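Side-chain contacts in tryptophanyl-tRNA synthetase (Aeropyrum pernix, PDB 3A04), which catalyses the ATP-dependent attachment of L-tryptophan to its cognate tRNA, releasing AMP and diphosphate: residues H55-F58 / D59-L62; Q93-Y96 / L97-G101; V125-A128 / V129-I133; P157-R160 / L161-L164; V199-D202 / E203-G206. One frame throughout, in Å; residues are numbered along the deposited sequence.

Interaction 1 of 5, residues H55-F58 / D59-L62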
loop_
_atom_site.group_PDB
_atom_site.type_symbol
_atom_site.label_atom_id
_atom_site.label_comp_id
_atom_site.label_asym_id
_atom_site.label_seq_id
_atom_site.Cartn_x
_atom_site.Cartn_y
_atom_site.Cartn_z
ATOM N N HIS A 55 -6.139 -29.048 9.478
ATOM C CA HIS A 55 -5.431 -27.923 10.138
ATOM C C HIS A 55 -4.006 -27.874 9.565
ATOM O O HIS A 55 -3.519 -28.872 8.992
ATOM C CB HIS A 55 -5.343 -28.074 11.662
ATOM C CG HIS A 55 -4.186 -28.929 12.093
ATOM N ND1 HIS A 55 -2.989 -28.399 12.528
ATOM C CD2 HIS A 55 -4.036 -30.288 12.127
ATOM C CE1 HIS A 55 -2.146 -29.389 12.809
ATOM N NE2 HIS A 55 -2.753 -30.543 12.562
ATOM N N ARG A 56 -3.374 -26.715 9.691
ATOM C CA ARG A 56 -1.917 -26.649 9.478
ATOM C C ARG A 56 -1.355 -25.827 10.618
ATOM O O ARG A 56 -1.771 -24.673 10.818
ATOM C CB ARG A 56 -1.586 -26.071 8.113
ATOM C CG ARG A 56 -0.008 -26.010 7.862
ATOM C CD ARG A 56 0.249 -25.628 6.433
ATOM N NE ARG A 56 -0.362 -24.322 6.076
ATOM C CZ ARG A 56 -0.940 -24.069 4.912
ATOM N NH1 ARG A 56 -0.944 -24.982 3.940
ATOM N NH2 ARG A 56 -1.505 -22.869 4.681
ATOM N N ASP A 57 -0.480 -26.434 11.442
ATOM C CA ASP A 57 0.209 -25.747 12.548
ATOM C C ASP A 57 -0.679 -25.337 13.722
ATOM O O ASP A 57 -0.228 -24.617 14.621
ATOM C CB ASP A 57 0.992 -24.503 11.990
ATOM C CG ASP A 57 2.272 -24.900 11.153
ATOM O OD1 ASP A 57 2.650 -26.115 11.186
ATOM O OD2 ASP A 57 2.874 -23.996 10.516
ATOM N N PHE A 58 -1.968 -25.738 13.741
ATOM C CA PHE A 58 -2.831 -25.409 14.933
ATOM C C PHE A 58 -2.320 -26.065 16.233
ATOM O O PHE A 58 -2.549 -25.601 17.382
ATOM C CB PHE A 58 -4.308 -25.827 14.612
ATOM C CG PHE A 58 -5.354 -25.292 15.589
ATOM C CD1 PHE A 58 -5.307 -23.975 16.009
ATOM C CD2 PHE A 58 -6.370 -26.146 16.090
ATOM C CE1 PHE A 58 -6.300 -23.449 16.937
ATOM C CE2 PHE A 58 -7.328 -25.691 17.004
ATOM C CZ PHE A 58 -7.311 -24.348 17.436
ATOM N N ASP A 59 -1.627 -27.190 16.088
ATOM C CA ASP A 59 -0.844 -27.750 17.232
ATOM C C ASP A 59 0.107 -26.769 17.928
ATOM O O ASP A 59 0.102 -26.638 19.173
ATOM C CB ASP A 59 -0.088 -29.014 16.805
ATOM C CG ASP A 59 0.857 -28.791 15.631
ATOM O OD1 ASP A 59 0.648 -27.896 14.810
ATOM O OD2 ASP A 59 1.817 -29.585 15.498
ATOM N N LYS A 60 0.873 -26.027 17.129
ATOM C CA LYS A 60 1.776 -24.991 17.694
ATOM C C LYS A 60 0.964 -23.963 18.453
ATOM O O LYS A 60 1.384 -23.481 19.515
ATOM C CB LYS A 60 2.568 -24.304 16.545
ATOM C CG LYS A 60 3.559 -25.270 15.827
ATOM C CD LYS A 60 4.199 -24.665 14.583
ATOM C CE LYS A 60 5.186 -23.510 14.849
ATOM N NZ LYS A 60 5.718 -22.844 13.542
ATOM N N ILE A 61 -0.245 -23.626 17.926
ATOM C CA ILE A 61 -1.064 -22.617 18.640
ATOM C C ILE A 61 -1.465 -23.126 20.009
ATOM O O ILE A 61 -1.402 -22.398 20.991
ATOM C CB ILE A 61 -2.395 -22.319 17.858
ATOM C CG1 ILE A 61 -2.089 -21.972 16.411
ATOM C CG2 ILE A 61 -3.190 -21.201 18.599
ATOM C CD1 ILE A 61 -1.214 -20.613 16.329
ATOM N N LEU A 62 -1.941 -24.369 20.036
ATOM C CA LEU A 62 -2.528 -24.960 21.221
ATOM C C LEU A 62 -1.359 -25.172 22.240
ATOM O O LEU A 62 -1.538 -24.966 23.465
ATOM C CB LEU A 62 -3.185 -26.321 20.814
ATOM C CG LEU A 62 -4.558 -26.121 20.078
ATOM C CD1 LEU A 62 -5.126 -27.475 19.534
ATOM C CD2 LEU A 62 -5.603 -25.365 20.930
HETATM O O HOH W 1 3.060 -27.947 13.121
HETATM O O HOH W 2 3.381 -21.801 12.266
HETATM O O HOH W 3 5.179 -23.337 10.936
#
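OD2 of D57 is gripped by water 2, which donates to it at 2.9 Å and accepts from K60 NZ, and by a salt bridge to R226. The direct charge pair is longer, 4.3 Å from D57 OD2 to K60 NZ. The site is the strand-to-helix turn where strand 52-56 ends and helix 58-66 starts, with D57 at the N-cap position; its side chain makes no capping bond, and its carbonyl takes weak bonds from K60 N and I61 N. D57 and K60 run side by side: chi1 and chi2 of K60 lay its CD against D57 CG (3.9 Å), and the bend at chi3 (68°) then turns CE and NZ toward the water. Water 1 lies between D57 OD1 and D59 OD1, within hydrogen-bonding distance of each, and may ease the repulsion between two carboxylates 4.5 Å apart at these oxygens. H55 braces the turn from the strand: F58 N donates to H55 ND1 (3.1 Å), nearly in the imidazole plane, while D59 OD1 sits at the ring edge by CE1. The F58 ring, its CG anti to the backbone N (chi1 -167°), lies under L62, whose CG stands over the ring centre in a CH-pi contact; I61 CG1 meets F58 CD1 at 3.8 Å. A serine in place of F58 would probably take away the ring face under L62 CG and the ring carbons I61 touches, opening a gap there. Behind that packing, L62 N donates to F58 O at 3.0 Å.

Interaction 2 of 5, residues Q93-Y96 / L97-G101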
loop_
_atom_site.group_PDB
_atom_site.type_symbol
_atom_site.label_atom_id
_atom_site.label_comp_id
_atom_site.label_asym_id
_atom_site.label_seq_id
_atom_site.Cartn_x
_atom_site.Cartn_y
_atom_site.Cartn_z
ATOM N N GLN A 93 -17.261 -20.320 14.405
ATOM C CA GLN A 93 -15.876 -20.790 14.780
ATOM C C GLN A 93 -15.139 -19.691 15.588
ATOM O O GLN A 93 -14.480 -19.983 16.524
ATOM C CB GLN A 93 -15.076 -21.071 13.493
ATOM C CG GLN A 93 -15.693 -22.220 12.725
ATOM C CD GLN A 93 -14.981 -22.520 11.469
ATOM O OE1 GLN A 93 -13.806 -22.870 11.484
ATOM N NE2 GLN A 93 -15.664 -22.328 10.330
ATOM N N LEU A 94 -15.264 -18.412 15.231
ATOM C CA LEU A 94 -14.734 -17.372 16.144
ATOM C C LEU A 94 -15.287 -17.360 17.529
ATOM O O LEU A 94 -14.523 -17.162 18.498
ATOM C CB LEU A 94 -14.871 -15.938 15.571
ATOM C CG LEU A 94 -14.539 -15.747 14.090
ATOM C CD1 LEU A 94 -14.880 -14.268 13.651
ATOM C CD2 LEU A 94 -13.030 -16.056 13.880
ATOM N N ILE A 95 -16.616 -17.556 17.663
ATOM C CA ILE A 95 -17.220 -17.494 19.012
ATOM C C ILE A 95 -16.734 -18.656 19.829
ATOM O O ILE A 95 -16.393 -18.523 20.986
ATOM C CB ILE A 95 -18.806 -17.550 18.916
ATOM C CG1 ILE A 95 -19.262 -16.214 18.275
ATOM C CG2 ILE A 95 -19.455 -17.753 20.295
ATOM C CD1 ILE A 95 -20.779 -16.134 17.881
ATOM N N TYR A 96 -16.690 -19.820 19.244
ATOM C CA TYR A 96 -16.132 -20.948 20.008
ATOM C C TYR A 96 -14.702 -20.596 20.537
ATOM O O TYR A 96 -14.372 -20.750 21.719
ATOM C CB TYR A 96 -16.088 -22.200 19.064
ATOM C CG TYR A 96 -15.225 -23.318 19.626
ATOM C CD1 TYR A 96 -15.736 -24.210 20.599
ATOM C CD2 TYR A 96 -13.881 -23.508 19.157
ATOM C CE1 TYR A 96 -14.925 -25.267 21.122
ATOM C CE2 TYR A 96 -13.067 -24.523 19.722
ATOM C CZ TYR A 96 -13.613 -25.416 20.690
ATOM O OH TYR A 96 -12.806 -26.436 21.260
ATOM N N LEU A 97 -13.832 -20.165 19.623
ATOM C CA LEU A 97 -12.474 -19.861 20.052
ATOM C C LEU A 97 -12.509 -18.740 21.070
ATOM O O LEU A 97 -11.786 -18.812 22.015
ATOM C CB LEU A 97 -11.577 -19.516 18.813
ATOM C CG LEU A 97 -11.492 -20.724 17.825
ATOM C CD1 LEU A 97 -10.911 -20.279 16.482
ATOM C CD2 LEU A 97 -10.523 -21.832 18.385
ATOM N N GLN A 98 -13.346 -17.715 20.897
ATOM C CA GLN A 98 -13.356 -16.630 21.866
ATOM C C GLN A 98 -13.751 -17.141 23.269
ATOM O O GLN A 98 -13.131 -16.742 24.272
ATOM C CB GLN A 98 -14.329 -15.544 21.454
ATOM C CG GLN A 98 -14.337 -14.309 22.361
ATOM C CD GLN A 98 -15.053 -13.178 21.685
ATOM O OE1 GLN A 98 -16.264 -13.198 21.566
ATOM N NE2 GLN A 98 -14.308 -12.172 21.208
ATOM N N LYS A 99 -14.811 -17.950 23.353
ATOM C CA LYS A 99 -15.169 -18.500 24.680
ATOM C C LYS A 99 -14.042 -19.363 25.255
ATOM O O LYS A 99 -14.060 -19.625 26.426
ATOM C CB LYS A 99 -16.413 -19.410 24.578
ATOM C CG LYS A 99 -17.665 -18.641 24.166
ATOM C CD LYS A 99 -18.804 -19.627 23.880
ATOM C CE LYS A 99 -20.163 -18.870 23.829
ATOM N NZ LYS A 99 -21.203 -19.813 23.180
ATOM N N ASN A 100 -13.182 -19.932 24.414
ATOM C CA ASN A 100 -12.026 -20.732 24.955
ATOM C C ASN A 100 -10.738 -19.892 25.098
ATOM O O ASN A 100 -9.654 -20.408 25.219
ATOM C CB ASN A 100 -11.827 -21.973 24.103
ATOM C CG ASN A 100 -12.909 -22.980 24.338
ATOM O OD1 ASN A 100 -12.838 -23.735 25.318
ATOM N ND2 ASN A 100 -13.949 -22.974 23.497
ATOM N N GLY A 101 -10.883 -18.587 25.189
ATOM C CA GLY A 101 -9.748 -17.767 25.539
ATOM C C GLY A 101 -9.023 -17.081 24.367
ATOM O O GLY A 101 -8.119 -16.252 24.626
#
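One face of the Y96 ring carries the amide nitrogen of N100, with ND2 3.4 Å above the plane and displaced toward the rim, nearest CE1; the ring and amide planes are 48° apart. L97 CD2 touches Y96 CD2, 3.8 Å away, the two side chains crossing at a slant. This is the C-terminal end of helix 85-99, closed by a Schellman motif, in the beta-alpha-beta unit formed with strands 72-77 and 103-108. Having Y96 CG anti to the backbone N (chi1 166°) brings the ring beside its own carbonyl, within reach of N100. That carbonyl, Y96 O, is gripped twice by one residue: N100 N donates at 3.1 Å, and N100 ND2 at 2.9 Å from above the carbonyl plane, with the acceptor close to the amide plane. The ND2 bond limits the amide's turning and keeps ND2 by the ring. At the far end of the ring, Y96 OH bonds to E42 O. One residue back along the helix, the extended K99 chain runs alongside I95, its CE 3.8 Å from I95 CG2, beside the K99 N to I95 O bond, which is nearly straight. Q98 leaves on another side of the helix, its amide engaged by D142 and T146. G101, with positive phi, is the C-prime residue of the Schellman motif: F102 N pairs with L97 O, and G101 N donates to Q98 O at 3.0 Å.

Interaction 3 of 5, residues V125-A128 / V129-I133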
loop_
_atom_site.group_PDB
_atom_site.type_symbol
_atom_site.label_atom_id
_atom_site.label_comp_id
_atom_site.label_asym_id
_atom_site.label_seq_id
_atom_site.Cartn_x
_atom_site.Cartn_y
_atom_site.Cartn_z
ATOM N N VAL A 125 -18.802 1.225 4.530
ATOM C CA VAL A 125 -18.717 1.435 5.967
ATOM C C VAL A 125 -20.039 1.095 6.644
ATOM O O VAL A 125 -20.075 0.441 7.730
ATOM C CB VAL A 125 -18.288 2.917 6.367
ATOM C CG1 VAL A 125 -18.607 3.235 7.847
ATOM C CG2 VAL A 125 -16.773 3.172 6.065
ATOM N N ARG A 126 -21.128 1.561 6.037
ATOM C CA ARG A 126 -22.469 1.278 6.519
ATOM C C ARG A 126 -22.672 -0.219 6.641
ATOM O O ARG A 126 -22.934 -0.743 7.726
ATOM C CB ARG A 126 -23.539 2.006 5.825
ATOM C CG ARG A 126 -24.935 1.776 6.375
ATOM C CD ARG A 126 -25.981 2.412 5.528
ATOM N NE ARG A 126 -25.978 1.908 4.176
ATOM C CZ ARG A 126 -25.584 2.604 3.127
ATOM N NH1 ARG A 126 -25.156 3.842 3.262
ATOM N NH2 ARG A 126 -25.597 2.058 1.941
ATOM N N ILE A 127 -22.535 -0.903 5.510
ATOM C CA ILE A 127 -22.717 -2.362 5.434
ATOM C C ILE A 127 -21.820 -3.051 6.438
ATOM O O ILE A 127 -22.230 -3.961 7.175
ATOM C CB ILE A 127 -22.441 -2.818 3.965
ATOM C CG1 ILE A 127 -23.497 -2.181 3.021
ATOM C CG2 ILE A 127 -22.357 -4.336 3.878
ATOM C CD1 ILE A 127 -23.189 -2.509 1.591
ATOM N N ALA A 128 -20.559 -2.597 6.556
ATOM C CA ALA A 128 -19.672 -3.277 7.513
ATOM C C ALA A 128 -20.207 -3.175 8.908
ATOM O O ALA A 128 -20.208 -4.148 9.684
ATOM C CB ALA A 128 -18.187 -2.586 7.481
ATOM N N VAL A 129 -20.719 -1.996 9.275
ATOM C CA VAL A 129 -21.146 -1.893 10.679
ATOM C C VAL A 129 -22.551 -2.561 10.922
ATOM O O VAL A 129 -22.753 -3.331 11.872
ATOM C CB VAL A 129 -21.221 -0.393 11.075
ATOM C CG1 VAL A 129 -21.883 -0.172 12.450
ATOM C CG2 VAL A 129 -19.748 0.239 11.160
ATOM N N GLU A 130 -23.490 -2.264 10.055
ATOM C CA GLU A 130 -24.924 -2.619 10.300
ATOM C C GLU A 130 -25.301 -3.974 9.765
ATOM O O GLU A 130 -26.265 -4.569 10.235
ATOM C CB GLU A 130 -25.788 -1.592 9.551
ATOM C CG GLU A 130 -25.849 -0.309 10.385
ATOM C CD GLU A 130 -26.713 0.806 9.800
ATOM O OE1 GLU A 130 -27.428 0.632 8.773
ATOM O OE2 GLU A 130 -26.631 1.888 10.394
ATOM N N GLU A 131 -24.588 -4.448 8.732
ATOM C CA GLU A 131 -24.799 -5.774 8.216
ATOM C C GLU A 131 -23.761 -6.791 8.764
ATOM O O GLU A 131 -24.125 -7.908 9.092
ATOM C CB GLU A 131 -24.738 -5.726 6.726
ATOM C CG GLU A 131 -25.322 -6.871 5.936
ATOM C CD GLU A 131 -26.797 -7.263 6.336
ATOM O OE1 GLU A 131 -27.682 -6.403 6.714
ATOM O OE2 GLU A 131 -27.022 -8.487 6.231
ATOM N N TYR A 132 -22.494 -6.441 8.879
ATOM C CA TYR A 132 -21.548 -7.431 9.289
ATOM C C TYR A 132 -21.327 -7.346 10.793
ATOM O O TYR A 132 -21.603 -8.324 11.502
ATOM C CB TYR A 132 -20.234 -7.326 8.459
ATOM C CG TYR A 132 -20.508 -7.910 7.076
ATOM C CD1 TYR A 132 -21.225 -7.193 6.102
ATOM C CD2 TYR A 132 -20.221 -9.204 6.824
ATOM C CE1 TYR A 132 -21.528 -7.761 4.858
ATOM C CE2 TYR A 132 -20.507 -9.763 5.585
ATOM C CZ TYR A 132 -21.178 -9.060 4.648
ATOM O OH TYR A 132 -21.392 -9.664 3.458
ATOM N N ILE A 133 -20.768 -6.218 11.290
ATOM C CA ILE A 133 -20.438 -6.207 12.716
ATOM C C ILE A 133 -21.711 -6.463 13.579
ATOM O O ILE A 133 -21.656 -7.211 14.565
ATOM C CB ILE A 133 -19.702 -4.918 13.137
ATOM C CG1 ILE A 133 -18.316 -4.890 12.417
ATOM C CG2 ILE A 133 -19.514 -4.853 14.670
ATOM C CD1 ILE A 133 -17.623 -3.486 12.397
#
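Side chains one turn apart meet here on helix 121-139 of the class I synthetase catalytic domain, where a pi-type turn at 129-133 widens the helix. I127 O marks the change, accepting from both E131 N (2.9 Å) and Y132 N (3.0 Å). The next bond is fully of the wider kind, from I133 N to A128 O. The extra residue brings Y132 beside I127: the two side chains point the same way, and I127 CG2 meets Y132 CE1 at 3.7 Å. I127 O lies in the plane of the Y132 ring, at its edge. Y132 OH bonds to S80 O, its ring meets H87 edge-to-face, and E131 OE2 accepts from F83 N, so the turn leans on the 'HIGH' region. On another side of the helix, E130 runs extended from CG, and in one of two R126 conformers its OE1 comes 3.6 Å from R126 CG, the charged atoms staying apart. OE2 of E130 accepts from W364 NE1. A leucine in place of E130 would probably leave the W364 indole N-H without this acceptor. Regular helical pairing survives in E130 N to R126 O, 2.8 Å long and nearly straight.

Interaction 4 of 5, residues P157-R160 / L161-L164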
loop_
_atom_site.group_PDB
_atom_site.type_symbol
_atom_site.label_atom_id
_atom_site.label_comp_id
_atom_site.label_asym_id
_atom_site.label_seq_id
_atom_site.Cartn_x
_atom_site.Cartn_y
_atom_site.Cartn_z
ATOM N N PRO A 157 2.002 0.890 11.518
ATOM C CA PRO A 157 2.781 -0.361 11.467
ATOM C C PRO A 157 2.161 -1.435 10.519
ATOM O O PRO A 157 2.891 -2.229 9.842
ATOM C CB PRO A 157 2.807 -0.850 12.950
ATOM C CG PRO A 157 2.201 0.237 13.773
ATOM C CD PRO A 157 1.513 1.240 12.872
ATOM N N TYR A 158 0.830 -1.446 10.439
ATOM C CA TYR A 158 0.098 -2.420 9.588
ATOM C C TYR A 158 0.392 -2.047 8.170
ATOM O O TYR A 158 0.680 -2.833 7.339
ATOM C CB TYR A 158 -1.415 -2.182 9.814
ATOM C CG TYR A 158 -2.379 -2.756 8.813
ATOM C CD1 TYR A 158 -2.790 -4.085 8.921
ATOM C CD2 TYR A 158 -3.015 -1.951 7.898
ATOM C CE1 TYR A 158 -3.748 -4.606 8.048
ATOM C CE2 TYR A 158 -3.955 -2.444 7.042
ATOM C CZ TYR A 158 -4.370 -3.731 7.155
ATOM O OH TYR A 158 -5.335 -4.164 6.277
ATOM N N PHE A 159 0.315 -0.786 7.853
ATOM C CA PHE A 159 0.546 -0.425 6.481
ATOM C C PHE A 159 2.035 -0.572 6.103
ATOM O O PHE A 159 2.339 -0.881 4.996
ATOM C CB PHE A 159 0.080 1.017 5.928
ATOM C CG PHE A 159 -0.034 1.061 4.403
ATOM C CD1 PHE A 159 -1.074 0.458 3.736
ATOM C CD2 PHE A 159 0.905 1.717 3.626
ATOM C CE1 PHE A 159 -1.133 0.499 2.377
ATOM C CE2 PHE A 159 0.787 1.741 2.256
ATOM C CZ PHE A 159 -0.212 1.125 1.674
ATOM N N ARG A 160 2.930 -0.341 7.032
ATOM C CA ARG A 160 4.351 -0.570 6.709
ATOM C C ARG A 160 4.594 -2.025 6.287
ATOM O O ARG A 160 5.419 -2.308 5.410
ATOM C CB ARG A 160 5.207 -0.250 7.928
ATOM C CG ARG A 160 6.719 -0.249 7.575
ATOM C CD ARG A 160 7.569 0.182 8.804
ATOM N NE ARG A 160 7.165 1.428 9.395
ATOM C CZ ARG A 160 7.103 1.652 10.703
ATOM N NH1 ARG A 160 7.409 0.695 11.560
ATOM N NH2 ARG A 160 6.753 2.844 11.139
ATOM N N LEU A 161 3.860 -2.998 6.860
ATOM C CA LEU A 161 4.111 -4.329 6.381
ATOM C C LEU A 161 3.758 -4.472 4.925
ATOM O O LEU A 161 4.393 -5.259 4.219
ATOM C CB LEU A 161 3.237 -5.396 7.184
ATOM C CG LEU A 161 3.634 -5.586 8.669
ATOM C CD1 LEU A 161 2.543 -6.456 9.349
ATOM C CD2 LEU A 161 5.010 -6.286 8.686
ATOM N N ILE A 162 2.631 -3.847 4.542
ATOM C CA ILE A 162 2.172 -3.943 3.187
ATOM C C ILE A 162 3.248 -3.356 2.283
ATOM O O ILE A 162 3.586 -3.952 1.229
ATOM C CB ILE A 162 0.826 -3.172 2.981
ATOM C CG1 ILE A 162 -0.308 -3.808 3.860
ATOM C CG2 ILE A 162 0.424 -3.193 1.480
ATOM C CD1 ILE A 162 -1.598 -2.910 3.905
ATOM N N GLN A 163 3.796 -2.214 2.682
ATOM C CA GLN A 163 4.880 -1.608 1.866
ATOM C C GLN A 163 6.141 -2.498 1.752
ATOM O O GLN A 163 6.702 -2.670 0.673
ATOM C CB GLN A 163 5.300 -0.295 2.453
ATOM C CG GLN A 163 4.226 0.783 2.454
ATOM C CD GLN A 163 4.668 2.030 3.251
ATOM O OE1 GLN A 163 4.788 1.992 4.496
ATOM N NE2 GLN A 163 4.890 3.144 2.536
ATOM N N LEU A 164 6.510 -3.133 2.836
ATOM C CA LEU A 164 7.707 -3.969 2.827
ATOM C C LEU A 164 7.408 -5.306 2.163
ATOM O O LEU A 164 8.289 -5.819 1.498
ATOM C CB LEU A 164 8.230 -4.181 4.238
ATOM C CG LEU A 164 8.617 -2.840 4.940
ATOM C CD1 LEU A 164 9.226 -3.193 6.325
ATOM C CD2 LEU A 164 9.595 -1.984 4.173
#
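L161 touches the preceding turn mainly through backbone, its CG lying against P157 O, while its N donates to P157 O at 3.2 Å and more weakly to Y158 O. I162 does more. In one of two F159 conformers, I162 CD1 lies 3.4 Å from F159 CD1, and the two side chains cross at about a right angle. In that conformer I162 CB stands 4.1 Å above one face of the F159 ring, offset toward its rim, and since I162 CD1 also touches Y158 CE2 at 4.0 Å, a single methyl then bridges two aromatic rings. With CG anti to the backbone N (chi1 163°), the Y158 ring lies by I162 CD1, and its OH bonds to D195 on helix 183-197, the helix whose L190, T191 and A194 also pack on I162. Helix 156-165 thus has one side on its own subunit and another at the dimer interface, where F159 meets F159 of the second subunit. Q163 comes next, its CG 3.6 Å from F159 CE2 in the same F159 conformer, its amide plane 42° from the ring. Q163 N donates to F159 O (3.0 Å, nearly straight), while NE2 reaches across to Q151 O of the second subunit. Q163 OE1 turns back to rest 3.4 Å from R160 CA. L164 then runs alongside R160, pointing the same way, with CD1 4.1 Å from R160 CG. Past that aliphatic stretch R160 bends at chi3 (-53°), its NE bonding to T152 O and its guanidinium making a cation-pi contact with F372, both of the second subunit.

Interaction 5 of 5, residues V199-D202 / E203-G206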
loop_
_atom_site.group_PDB
_atom_site.type_symbol
_atom_site.label_atom_id
_atom_site.label_comp_id
_atom_site.label_asym_id
_atom_site.label_seq_id
_atom_site.Cartn_x
_atom_site.Cartn_y
_atom_site.Cartn_z
ATOM N N VAL A 199 -1.103 -8.682 13.481
ATOM C CA VAL A 199 -1.429 -8.880 14.908
ATOM C C VAL A 199 -0.240 -9.352 15.760
ATOM O O VAL A 199 -0.229 -9.226 17.008
ATOM C CB VAL A 199 -2.637 -9.892 15.102
ATOM C CG1 VAL A 199 -3.819 -9.396 14.322
ATOM C CG2 VAL A 199 -2.236 -11.382 14.785
ATOM N N GLN A 200 0.772 -9.836 15.060
ATOM C CA GLN A 200 2.051 -10.218 15.675
ATOM C C GLN A 200 2.938 -9.034 16.086
ATOM O O GLN A 200 3.833 -9.193 16.904
ATOM C CB GLN A 200 2.826 -11.048 14.654
ATOM C CG GLN A 200 2.096 -12.327 14.277
ATOM C CD GLN A 200 3.064 -13.263 13.502
ATOM O OE1 GLN A 200 4.208 -13.508 13.931
ATOM N NE2 GLN A 200 2.582 -13.858 12.503
ATOM N N LEU A 201 2.686 -7.848 15.550
ATOM C CA LEU A 201 3.450 -6.666 15.999
ATOM C C LEU A 201 3.059 -6.208 17.385
ATOM O O LEU A 201 1.881 -6.255 17.735
ATOM C CB LEU A 201 3.230 -5.491 15.027
ATOM C CG LEU A 201 3.488 -5.810 13.506
ATOM C CD1 LEU A 201 2.985 -4.629 12.619
ATOM C CD2 LEU A 201 5.023 -6.126 13.277
ATOM N N ASP A 202 4.023 -5.660 18.140
ATOM C CA ASP A 202 3.757 -5.198 19.473
ATOM C C ASP A 202 2.675 -4.153 19.475
ATOM O O ASP A 202 1.859 -4.158 20.369
ATOM C CB ASP A 202 5.057 -4.647 20.071
ATOM C CG ASP A 202 6.091 -5.788 20.206
ATOM O OD1 ASP A 202 5.663 -6.965 20.460
ATOM O OD2 ASP A 202 7.267 -5.533 19.967
ATOM N N GLU A 203 2.633 -3.277 18.463
ATOM C CA GLU A 203 1.574 -2.280 18.414
ATOM C C GLU A 203 0.138 -2.801 18.403
ATOM O O GLU A 203 -0.802 -2.044 18.714
ATOM C CB GLU A 203 1.716 -1.408 17.187
ATOM C CG GLU A 203 2.991 -0.523 17.274
ATOM C CD GLU A 203 4.197 -1.126 16.556
ATOM O OE1 GLU A 203 4.263 -2.354 16.333
ATOM O OE2 GLU A 203 5.163 -0.371 16.222
ATOM N N TYR A 204 -0.062 -4.040 17.964
ATOM C CA TYR A 204 -1.443 -4.552 17.951
ATOM C C TYR A 204 -1.650 -5.614 19.018
ATOM O O TYR A 204 -2.660 -6.325 18.951
ATOM C CB TYR A 204 -1.775 -5.135 16.544
ATOM C CG TYR A 204 -1.718 -3.991 15.529
ATOM C CD1 TYR A 204 -2.703 -3.003 15.537
ATOM C CD2 TYR A 204 -0.627 -3.863 14.650
ATOM C CE1 TYR A 204 -2.641 -1.871 14.595
ATOM C CE2 TYR A 204 -0.539 -2.782 13.695
ATOM C CZ TYR A 204 -1.539 -1.784 13.708
ATOM O OH TYR A 204 -1.477 -0.718 12.815
ATOM N N GLY A 205 -0.682 -5.771 19.943
ATOM C CA GLY A 205 -0.823 -6.731 21.046
ATOM C C GLY A 205 0.179 -7.883 21.022
ATOM O O GLY A 205 0.258 -8.649 21.971
ATOM N N GLY A 206 0.957 -8.025 19.951
ATOM C CA GLY A 206 2.057 -8.956 20.007
ATOM C C GLY A 206 1.684 -10.440 19.973
ATOM O O GLY A 206 2.322 -11.284 20.695
#
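A tight turn in the loop between helix 183-197 and strand 210-215 folds back on L201 O, which accepts from Y204 N and G206 N, each at 3.0 Å. The two donors come from opposite faces of the carbonyl plane, well above it on either side, and so pin the oxygen between them. G205 N closes a second short loop on D202 O, also at 3.0 Å. G206 CA adds a CA-H...O contact to Q200 O (3.6 Å). Among side chains, L201 and Y204 lie side by side and point the same way, with L201 CD1 at the edge of the tyrosine ring, 4.1 Å from Y204 CE2. CB of E203 is over one face of that ring, toward its rim. E203 bends at chi2 (96°), which folds OE1 back to within 3.6 Å of L201 CB, while OE2 forms a salt bridge with R371 of the second subunit. Y204 OH bonds to R154 O, and its ring meets H198 edge-to-face. G205 and G206 both have positive phi, and a side chain on G205 would run into the carbonyl O of Y204. The arrangement is a short 3-10 turn at 202-203 whose G206 N to L201 O and G205 N to D202 O bonds, with G205 at positive phi, resemble the closing pattern of a Schellman motif.

Interactions 1 and 2 touch where F58 CZ packs on L97 CD2, so the start of helix 58-66 rests against the end of helix 85-99. Both mix buried apolar packing with a more exposed polar side: carboxylates, lysine and water in interaction 1, an amide on a ring in interaction 2. Interaction 3, across the chain's centre from interaction 1, pairs a distorted helix with the 'HIGH' region. Interaction 4 is the most buried, largely aromatic and aliphatic, whereas interaction 5 is a partly exposed turn held mainly by backbone bonds. These last two meet through P157 and Y158 against L201, E203 and Y204, and both reach the second subunit.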